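PDB 7BVF: probable arabinosyltransferase B from Mycobacterium tuberculosis H37Rv, which transfers arabinose units to build the arabinan of cell-wall arabinogalactan, as a membrane-embedded arabinosyltransferase. Local coordinates for residues A[421-426]-A[460-465]; A[800-805]-A[925-930]; A[902-907]-A[938-943]. All blocks are in the same frame, centred on the assembly; numbering follows the deposited sequence.

Contact 1 (A[421-426]-A[460-465])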
loop_
_atom_site.group_PDB
_atom_site.type_symbol
_atom_site.label_atom_id
_atom_site.label_comp_id
_atom_site.label_asym_id
_atom_site.label_seq_id
_atom_site.Cartn_x
_atom_site.Cartn_y
_atom_site.Cartn_z
ATOM N N ARG A 421 -24.740 34.728 15.710
ATOM C CA ARG A 421 -25.776 35.747 15.804
ATOM C C ARG A 421 -26.531 35.668 17.123
ATOM O O ARG A 421 -26.930 36.699 17.673
ATOM C CB ARG A 421 -26.749 35.609 14.633
ATOM C CG ARG A 421 -27.934 36.539 14.690
ATOM C CD ARG A 421 -28.555 36.688 13.319
ATOM N NE ARG A 421 -27.633 37.311 12.377
ATOM C CZ ARG A 421 -27.573 38.619 12.147
ATOM N NH1 ARG A 421 -28.384 39.445 12.790
ATOM N NH2 ARG A 421 -26.701 39.099 11.272
ATOM N N SER A 422 -26.739 34.456 17.638
ATOM C CA SER A 422 -27.345 34.294 18.953
ATOM C C SER A 422 -26.514 34.984 20.020
ATOM O O SER A 422 -27.042 35.741 20.840
ATOM C CB SER A 422 -27.502 32.812 19.280
ATOM O OG SER A 422 -28.018 32.634 20.584
ATOM N N MET A 423 -25.207 34.741 20.023
ATOM C CA MET A 423 -24.351 35.371 21.029
ATOM C C MET A 423 -23.949 36.792 20.656
ATOM O O MET A 423 -22.781 37.167 20.758
ATOM C CB MET A 423 -23.119 34.502 21.265
ATOM C CG MET A 423 -22.251 34.290 20.043
ATOM S SD MET A 423 -20.727 33.409 20.407
ATOM C CE MET A 423 -21.364 31.781 20.772
ATOM N N ARG A 424 -24.914 37.617 20.257
ATOM C CA ARG A 424 -24.656 39.016 19.943
ATOM C C ARG A 424 -25.752 39.889 20.538
ATOM O O ARG A 424 -25.523 41.058 20.859
ATOM C CB ARG A 424 -24.558 39.213 18.433
ATOM C CG ARG A 424 -24.259 40.632 18.012
ATOM C CD ARG A 424 -24.741 40.891 16.602
ATOM N NE ARG A 424 -24.193 39.920 15.664
ATOM C CZ ARG A 424 -23.009 40.041 15.079
ATOM N NH1 ARG A 424 -22.246 41.095 15.337
ATOM N NH2 ARG A 424 -22.587 39.109 14.237
ATOM N N TYR A 425 -26.948 39.321 20.689
ATOM C CA TYR A 425 -28.049 39.977 21.381
ATOM C C TYR A 425 -28.493 39.199 22.610
ATOM O O TYR A 425 -29.502 39.559 23.226
ATOM C CB TYR A 425 -29.242 40.176 20.444
ATOM C CG TYR A 425 -28.871 40.531 19.025
ATOM C CD1 TYR A 425 -28.295 41.755 18.724
ATOM C CD2 TYR A 425 -29.111 39.646 17.984
ATOM C CE1 TYR A 425 -27.960 42.085 17.429
ATOM C CE2 TYR A 425 -28.779 39.969 16.685
ATOM C CZ TYR A 425 -28.204 41.189 16.414
ATOM O OH TYR A 425 -27.869 41.515 15.121
ATOM N N SER A 426 -27.768 38.141 22.975
ATOM C CA SER A 426 -28.110 37.290 24.114
ATOM C C SER A 426 -29.510 36.698 23.966
ATOM O O SER A 426 -30.287 36.651 24.920
ATOM C CB SER A 426 -27.978 38.047 25.435
ATOM O OG SER A 426 -29.184 38.716 25.754
ATOM N N ARG A 460 -19.005 28.193 25.152
ATOM C CA ARG A 460 -18.736 28.896 26.399
ATOM C C ARG A 460 -19.491 30.222 26.479
ATOM O O ARG A 460 -20.106 30.498 27.515
ATOM C CB ARG A 460 -17.236 29.120 26.591
ATOM C CG ARG A 460 -16.881 29.721 27.933
ATOM C CD ARG A 460 -15.468 30.261 27.930
ATOM N NE ARG A 460 -15.053 30.710 29.254
ATOM C CZ ARG A 460 -13.984 31.462 29.484
ATOM N NH1 ARG A 460 -13.219 31.854 28.474
ATOM N NH2 ARG A 460 -13.681 31.824 30.722
ATOM N N PRO A 461 -19.480 31.074 25.448
ATOM C CA PRO A 461 -20.307 32.287 25.509
ATOM C C PRO A 461 -21.783 32.044 25.240
ATOM O O PRO A 461 -22.549 33.011 25.186
ATOM C CB PRO A 461 -19.687 33.184 24.431
ATOM C CG PRO A 461 -19.111 32.253 23.465
ATOM C CD PRO A 461 -18.636 31.064 24.237
ATOM N N MET A 462 -22.199 30.791 25.067
ATOM C CA MET A 462 -23.614 30.442 25.027
ATOM C C MET A 462 -24.136 30.027 26.393
ATOM O O MET A 462 -25.327 30.206 26.683
ATOM C CB MET A 462 -23.851 29.314 24.020
ATOM C CG MET A 462 -25.306 29.090 23.666
ATOM S SD MET A 462 -25.976 30.424 22.659
ATOM C CE MET A 462 -24.806 30.433 21.310
ATOM N N LEU A 463 -23.268 29.472 27.239
ATOM C CA LEU A 463 -23.647 29.236 28.624
ATOM C C LEU A 463 -23.889 30.544 29.360
ATOM O O LEU A 463 -24.727 30.594 30.262
ATOM C CB LEU A 463 -22.577 28.415 29.338
ATOM C CG LEU A 463 -22.838 26.914 29.441
ATOM C CD1 LEU A 463 -24.053 26.661 30.311
ATOM C CD2 LEU A 463 -23.028 26.294 28.071
ATOM N N ARG A 464 -23.181 31.609 28.986
ATOM C CA ARG A 464 -23.440 32.911 29.588
ATOM C C ARG A 464 -24.831 33.428 29.252
ATOM O O ARG A 464 -25.342 34.300 29.959
ATOM C CB ARG A 464 -22.389 33.920 29.136
ATOM C CG ARG A 464 -20.964 33.521 29.455
ATOM C CD ARG A 464 -20.067 34.742 29.542
ATOM N NE ARG A 464 -18.662 34.383 29.705
ATOM C CZ ARG A 464 -17.751 34.488 28.744
ATOM N NH1 ARG A 464 -16.493 34.140 28.976
ATOM N NH2 ARG A 464 -18.097 34.946 27.549
ATOM N N ILE A 465 -25.447 32.921 28.190
ATOM C CA ILE A 465 -26.814 33.293 27.846
ATOM C C ILE A 465 -27.818 32.357 28.497
ATOM O O ILE A 465 -28.830 32.800 29.047
ATOM C CB ILE A 465 -26.986 33.316 26.314
ATOM C CG1 ILE A 465 -25.874 34.137 25.666
ATOM C CG2 ILE A 465 -28.341 33.876 25.946
ATOM C CD1 ILE A 465 -25.896 34.088 24.165
#
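M423 meets P461 and M462 where two helices of the GT-C-type membrane domain draw together, and the flat groups lie on the flanks of this apolar seam. The Y425 ring carries R424 CG over one face, offset toward its rim, and R421 NH1 in plane at its edge. The guanidinium of R460 has R464 NH1 over the centre of one face. R460 touches a bound cardiolipin, and an acidic side chain of another protein chain forms a salt bridge with its NH2. The helix segments 421-425 and 460-465 run in similar directions at 45°, their axes 9.6 Å apart, a spacing bridged by side chains, some of them resting on the opposite backbone. M423 holds CG between its backbone N and carbonyl carbon (chi1 61°), then bends at chi3, bringing CE to 3.5 Å from P461 CG. The same methyl meets M462 CE at 3.7 Å, the two thioether chains crossing at about a right angle. S422 OG lies 3.7 Å from M462 SD, but its hydrogen bond goes to R427 O, and both S422 and M462 rest on A431 of helix 430-442. At the far end of the seam, I465 reaches in with two branches: CD1 lies beside M423 CA at 3.7 Å, whereas CG2 faces the backbone of S426, which has turned to positive phi. S426 OG bonds to R468 and also to Y425 O, 2.7 Å away, tilted 25° out of that carbonyl's plane.

Contact 2 (A[800-805]-A[925-930])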
loop_
_atom_site.group_PDB
_atom_site.type_symbol
_atom_site.label_atom_id
_atom_site.label_comp_id
_atom_site.label_asym_id
_atom_site.label_seq_id
_atom_site.Cartn_x
_atom_site.Cartn_y
_atom_site.Cartn_z
ATOM N N GLU A 800 -11.077 -9.285 -24.856
ATOM C CA GLU A 800 -10.939 -8.135 -23.962
ATOM C C GLU A 800 -10.859 -8.548 -22.495
ATOM O O GLU A 800 -11.370 -7.857 -21.614
ATOM C CB GLU A 800 -12.076 -7.140 -24.174
ATOM C CG GLU A 800 -12.214 -6.652 -25.596
ATOM C CD GLU A 800 -13.463 -5.826 -25.803
ATOM O OE1 GLU A 800 -13.969 -5.791 -26.943
ATOM O OE2 GLU A 800 -13.943 -5.215 -24.827
ATOM N N ALA A 801 -10.198 -9.669 -22.224
ATOM C CA ALA A 801 -10.043 -10.141 -20.854
ATOM C C ALA A 801 -8.946 -11.191 -20.817
ATOM O O ALA A 801 -8.477 -11.668 -21.851
ATOM C CB ALA A 801 -11.353 -10.708 -20.305
ATOM N N ILE A 802 -8.538 -11.541 -19.601
ATOM C CA ILE A 802 -7.535 -12.572 -19.361
ATOM C C ILE A 802 -8.082 -13.510 -18.295
ATOM O O ILE A 802 -8.365 -13.078 -17.173
ATOM C CB ILE A 802 -6.186 -11.981 -18.923
ATOM C CG1 ILE A 802 -5.674 -10.987 -19.963
ATOM C CG2 ILE A 802 -5.168 -13.079 -18.719
ATOM C CD1 ILE A 802 -4.320 -10.415 -19.643
ATOM N N VAL A 803 -8.228 -14.787 -18.644
ATOM C CA VAL A 803 -8.827 -15.755 -17.735
ATOM C C VAL A 803 -7.869 -16.038 -16.584
ATOM O O VAL A 803 -6.659 -16.193 -16.787
ATOM C CB VAL A 803 -9.189 -17.042 -18.489
ATOM C CG1 VAL A 803 -10.006 -17.962 -17.612
ATOM C CG2 VAL A 803 -9.949 -16.710 -19.750
ATOM N N MET A 804 -8.409 -16.105 -15.368
ATOM C CA MET A 804 -7.639 -16.438 -14.178
ATOM C C MET A 804 -8.311 -17.601 -13.455
ATOM O O MET A 804 -9.355 -18.105 -13.879
ATOM C CB MET A 804 -7.480 -15.227 -13.254
ATOM C CG MET A 804 -8.722 -14.383 -13.099
ATOM S SD MET A 804 -8.329 -12.748 -12.453
ATOM C CE MET A 804 -7.298 -13.179 -11.056
ATOM N N LYS A 805 -7.699 -18.027 -12.338
ATOM C CA LYS A 805 -8.090 -19.295 -11.724
ATOM C C LYS A 805 -9.476 -19.250 -11.091
ATOM O O LYS A 805 -10.361 -20.002 -11.532
ATOM C CB LYS A 805 -7.019 -19.750 -10.731
ATOM C CG LYS A 805 -6.721 -21.240 -10.778
ATOM C CD LYS A 805 -5.706 -21.633 -9.716
ATOM C CE LYS A 805 -5.237 -23.063 -9.902
ATOM N NZ LYS A 805 -4.673 -23.640 -8.650
ATOM N N GLN A 925 -2.437 -5.543 -22.483
ATOM C CA GLN A 925 -3.010 -6.875 -22.307
ATOM C C GLN A 925 -2.772 -7.652 -23.593
ATOM O O GLN A 925 -3.637 -7.680 -24.478
ATOM C CB GLN A 925 -4.504 -6.794 -21.987
ATOM C CG GLN A 925 -4.820 -6.307 -20.586
ATOM C CD GLN A 925 -4.658 -4.808 -20.428
ATOM O OE1 GLN A 925 -4.953 -4.039 -21.340
ATOM N NE2 GLN A 925 -4.187 -4.387 -19.263
ATOM N N PRO A 926 -1.615 -8.299 -23.750
ATOM C CA PRO A 926 -1.233 -8.844 -25.057
ATOM C C PRO A 926 -1.989 -10.091 -25.490
ATOM O O PRO A 926 -1.679 -10.627 -26.556
ATOM C CB PRO A 926 0.260 -9.157 -24.871
ATOM C CG PRO A 926 0.681 -8.375 -23.685
ATOM C CD PRO A 926 -0.505 -8.364 -22.792
ATOM N N LYS A 927 -2.956 -10.589 -24.726
ATOM C CA LYS A 927 -3.744 -11.754 -25.140
ATOM C C LYS A 927 -5.225 -11.435 -24.942
ATOM O O LYS A 927 -5.826 -11.839 -23.945
ATOM C CB LYS A 927 -3.306 -12.961 -24.340
ATOM C CG LYS A 927 -2.971 -12.600 -22.900
ATOM C CD LYS A 927 -2.528 -13.793 -22.082
ATOM C CE LYS A 927 -1.030 -13.996 -22.165
ATOM N NZ LYS A 927 -0.568 -14.976 -21.145
ATOM N N ALA A 928 -5.829 -10.728 -25.901
ATOM C CA ALA A 928 -7.171 -10.231 -25.636
ATOM C C ALA A 928 -8.134 -10.185 -26.816
ATOM O O ALA A 928 -9.265 -9.740 -26.609
ATOM C CB ALA A 928 -7.066 -8.831 -25.012
ATOM N N TRP A 929 -7.769 -10.618 -28.020
ATOM C CA TRP A 929 -8.672 -10.545 -29.173
ATOM C C TRP A 929 -9.245 -9.132 -29.331
ATOM O O TRP A 929 -10.434 -8.888 -29.146
ATOM C CB TRP A 929 -9.802 -11.568 -29.046
ATOM C CG TRP A 929 -9.475 -12.952 -29.496
ATOM C CD1 TRP A 929 -9.697 -14.100 -28.806
ATOM C CD2 TRP A 929 -8.896 -13.341 -30.745
ATOM N NE1 TRP A 929 -9.283 -15.181 -29.536
ATOM C CE2 TRP A 929 -8.786 -14.740 -30.732
ATOM C CE3 TRP A 929 -8.454 -12.643 -31.871
ATOM C CZ2 TRP A 929 -8.254 -15.453 -31.797
ATOM C CZ3 TRP A 929 -7.928 -13.351 -32.922
ATOM C CH2 TRP A 929 -7.831 -14.739 -32.880
ATOM N N ARG A 930 -8.362 -8.194 -29.664
ATOM C CA ARG A 930 -8.577 -6.792 -29.339
ATOM C C ARG A 930 -9.115 -5.923 -30.467
ATOM O O ARG A 930 -9.356 -4.736 -30.226
ATOM C CB ARG A 930 -7.277 -6.179 -28.825
ATOM C CG ARG A 930 -6.276 -5.902 -29.909
ATOM C CD ARG A 930 -4.977 -5.526 -29.286
ATOM N NE ARG A 930 -4.584 -6.540 -28.324
ATOM C CZ ARG A 930 -3.532 -7.324 -28.472
ATOM N NH1 ARG A 930 -2.762 -7.200 -29.539
ATOM N NH2 ARG A 930 -3.248 -8.225 -27.552
#
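E800 and A928 join a tight two-stranded hairpin, strands 797-798 and 801-802, to the loop leading into strand 932-935 of the EmbC C-terminal domain, a family grouped with the galactose-binding-like folds. The hydrogen bonding across the contact is a single backbone link: E800 N donates to A928 O at 2.6 Å, nearly straight at 177° and in the carbonyl plane. E800 has positive phi in the hairpin turn, and its CA and A928 CA come within 4.6 Å. The side chain of E800 starts away from 925-930, and its carboxylate oxygens come close to the hydroxyls of Y835 and Y922. Beyond this bond the backbones do not continue as a ladder, for A801 O faces K927 O at 3.4 Å, an acceptor against an acceptor. Apolar contact is carried by I802. Its CG1 stands anti to the carbonyl carbon (chi1 -57°) and CD1 extends the chain to touch CG of K927 at 4.1 Å, the two side chains crossing at about a right angle; the same CD1 also meets Q925 CG at 4.2 Å. The W929 side chain leads away from 800-805 and packs on T797 of the hairpin, on P834 and L844, and on T878 and A880 of strand 874-881. One weak internal bond joins the R930 side chain to the start of its segment: the guanidinium lies edge-on to K927 N, and its NH2 bonds to G881 O and, weakly, to Q925 O at 3.1 Å.

Contact 3 (A[902-907]-A[938-943])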
loop_
_atom_site.group_PDB
_atom_site.type_symbol
_atom_site.label_atom_id
_atom_site.label_comp_id
_atom_site.label_asym_id
_atom_site.label_seq_id
_atom_site.Cartn_x
_atom_site.Cartn_y
_atom_site.Cartn_z
ATOM N N TYR A 902 -1.710 -0.430 -48.327
ATOM C CA TYR A 902 -2.753 -0.238 -49.326
ATOM C C TYR A 902 -2.149 0.090 -50.684
ATOM O O TYR A 902 -0.955 0.358 -50.810
ATOM C CB TYR A 902 -3.733 0.867 -48.911
ATOM C CG TYR A 902 -3.106 2.211 -48.635
ATOM C CD1 TYR A 902 -2.826 3.094 -49.666
ATOM C CD2 TYR A 902 -2.822 2.611 -47.339
ATOM C CE1 TYR A 902 -2.263 4.320 -49.418
ATOM C CE2 TYR A 902 -2.260 3.838 -47.083
ATOM C CZ TYR A 902 -1.985 4.689 -48.125
ATOM O OH TYR A 902 -1.423 5.916 -47.873
ATOM N N ALA A 903 -3.000 0.081 -51.707
ATOM C CA ALA A 903 -2.580 0.270 -53.086
ATOM C C ALA A 903 -3.486 1.278 -53.773
ATOM O O ALA A 903 -4.605 1.539 -53.332
ATOM C CB ALA A 903 -2.599 -1.045 -53.869
ATOM N N MET A 904 -2.987 1.836 -54.867
ATOM C CA MET A 904 -3.674 2.843 -55.658
ATOM C C MET A 904 -3.861 2.341 -57.083
ATOM O O MET A 904 -3.114 1.469 -57.543
ATOM C CB MET A 904 -2.882 4.159 -55.663
ATOM C CG MET A 904 -2.514 4.664 -54.282
ATOM S SD MET A 904 -3.862 5.536 -53.471
ATOM C CE MET A 904 -3.887 7.056 -54.413
ATOM N N PRO A 905 -4.850 2.861 -57.814
ATOM C CA PRO A 905 -5.126 2.328 -59.153
ATOM C C PRO A 905 -3.989 2.619 -60.117
ATOM O O PRO A 905 -3.386 3.694 -60.090
ATOM C CB PRO A 905 -6.408 3.056 -59.567
ATOM C CG PRO A 905 -6.368 4.321 -58.807
ATOM C CD PRO A 905 -5.742 3.987 -57.487
ATOM N N GLY A 906 -3.701 1.646 -60.976
ATOM C CA GLY A 906 -2.615 1.765 -61.916
ATOM C C GLY A 906 -2.809 0.918 -63.155
ATOM O O GLY A 906 -3.930 0.558 -63.523
ATOM N N PRO A 907 -1.703 0.585 -63.827
ATOM C CA PRO A 907 -1.805 -0.193 -65.072
ATOM C C PRO A 907 -2.340 -1.603 -64.880
ATOM O O PRO A 907 -2.749 -2.224 -65.868
ATOM C CB PRO A 907 -0.361 -0.217 -65.594
ATOM C CG PRO A 907 0.329 0.910 -64.887
ATOM C CD PRO A 907 -0.319 0.997 -63.544
ATOM N N LYS A 938 -7.731 8.423 -43.435
ATOM C CA LYS A 938 -6.307 8.717 -43.525
ATOM C C LYS A 938 -5.710 8.278 -44.854
ATOM O O LYS A 938 -4.882 8.997 -45.423
ATOM C CB LYS A 938 -5.556 8.053 -42.372
ATOM C CG LYS A 938 -5.663 8.803 -41.059
ATOM C CD LYS A 938 -4.567 8.378 -40.100
ATOM C CE LYS A 938 -4.553 9.240 -38.851
ATOM N NZ LYS A 938 -3.414 8.895 -37.958
ATOM N N MET A 939 -6.105 7.116 -45.361
ATOM C CA MET A 939 -5.636 6.689 -46.665
ATOM C C MET A 939 -6.307 7.524 -47.756
ATOM O O MET A 939 -7.388 8.077 -47.543
ATOM C CB MET A 939 -5.918 5.205 -46.874
ATOM C CG MET A 939 -7.365 4.852 -47.101
ATOM S SD MET A 939 -7.615 3.068 -47.167
ATOM C CE MET A 939 -7.406 2.635 -45.444
ATOM N N PRO A 940 -5.671 7.650 -48.930
ATOM C CA PRO A 940 -6.198 8.549 -49.969
ATOM C C PRO A 940 -7.610 8.221 -50.426
ATOM O O PRO A 940 -8.181 7.196 -50.046
ATOM C CB PRO A 940 -5.195 8.371 -51.115
ATOM C CG PRO A 940 -3.934 8.010 -50.439
ATOM C CD PRO A 940 -4.330 7.152 -49.274
ATOM N N ALA A 941 -8.183 9.100 -51.248
ATOM C CA ALA A 941 -9.565 8.913 -51.675
ATOM C C ALA A 941 -9.700 7.732 -52.625
ATOM O O ALA A 941 -10.598 6.901 -52.465
ATOM C CB ALA A 941 -10.089 10.190 -52.329
ATOM N N ASP A 942 -8.824 7.641 -53.621
ATOM C CA ASP A 942 -8.878 6.584 -54.626
ATOM C C ASP A 942 -7.884 5.489 -54.241
ATOM O O ASP A 942 -6.796 5.373 -54.804
ATOM C CB ASP A 942 -8.604 7.157 -56.030
ATOM C CG ASP A 942 -7.249 7.829 -56.139
ATOM O OD1 ASP A 942 -6.421 7.367 -56.951
ATOM O OD2 ASP A 942 -7.009 8.814 -55.411
ATOM N N ALA A 943 -8.275 4.673 -53.269
ATOM C CA ALA A 943 -7.521 3.494 -52.870
ATOM C C ALA A 943 -8.309 2.261 -53.283
ATOM O O ALA A 943 -9.491 2.140 -52.954
ATOM C CB ALA A 943 -7.258 3.488 -51.364
#
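A903 and A943 bring the two backbones together through a CA-H...O contact, A943 CA to A903 O at 3.5 Å, one residue ahead of the closest CA pair, M904 and A943. Y902 and M939 then pack flat group against chain. M939 CB sits over one face of the phenol ring, 4.1 Å from its centroid and 17° off the normal, a CH-pi contact. The M939 sulfur follows obliquely at 5.2 Å from the same centroid, which makes it a Met-aromatic pair. P940 CD approaches the ring obliquely, 3.5 Å from Y902 CE1, proline and tyrosine crossing at about a right angle. M904 meets P940 farther along its ring, at CB and CG: its chain bends at chi2 (-81°) and again at chi3, curling CE back to within 3.8 Å of P940 CB and laying SD near D942 O. P905 fits against D942, whose OD1 lies against the proline CD and CG, 3.5 Å from CD. In the C-terminal domain, segment 902-907 runs out from strand 901-903, and segment 938-943 is part of the link between strands 932-935 and 945-950. Backbone bonds of A903 with V944 and A945 belong to the antiparallel pairing of strand 901-903 with 945-950, the strand that 938-943 leads into, while M916 packs on M939 and W862 on A903.

Contact 1 belongs to the membrane domain, contacts 2 and 3 to the C-terminal domain on the opposite side of the chain's centre; centres of contacts 1 and 2 lie about 67 Å apart, those of 1 and 3 about 85 Å. Contacts 2 and 3 alternate along the chain, and strand 932-935 runs from segment 925-930 to segment 938-943, yet their nearest atoms stay about 17 Å apart. Each domain has its own ligands nearby: measured from the side chains, P461 is about 4 Å from cardiolipin, M462 about 12 Å from decaprenyl-phosphate and K927 about 13 Å from calcium. The ethambutol pocket draws on both domains, through residues such as D299 and W1028, but includes none of these segments.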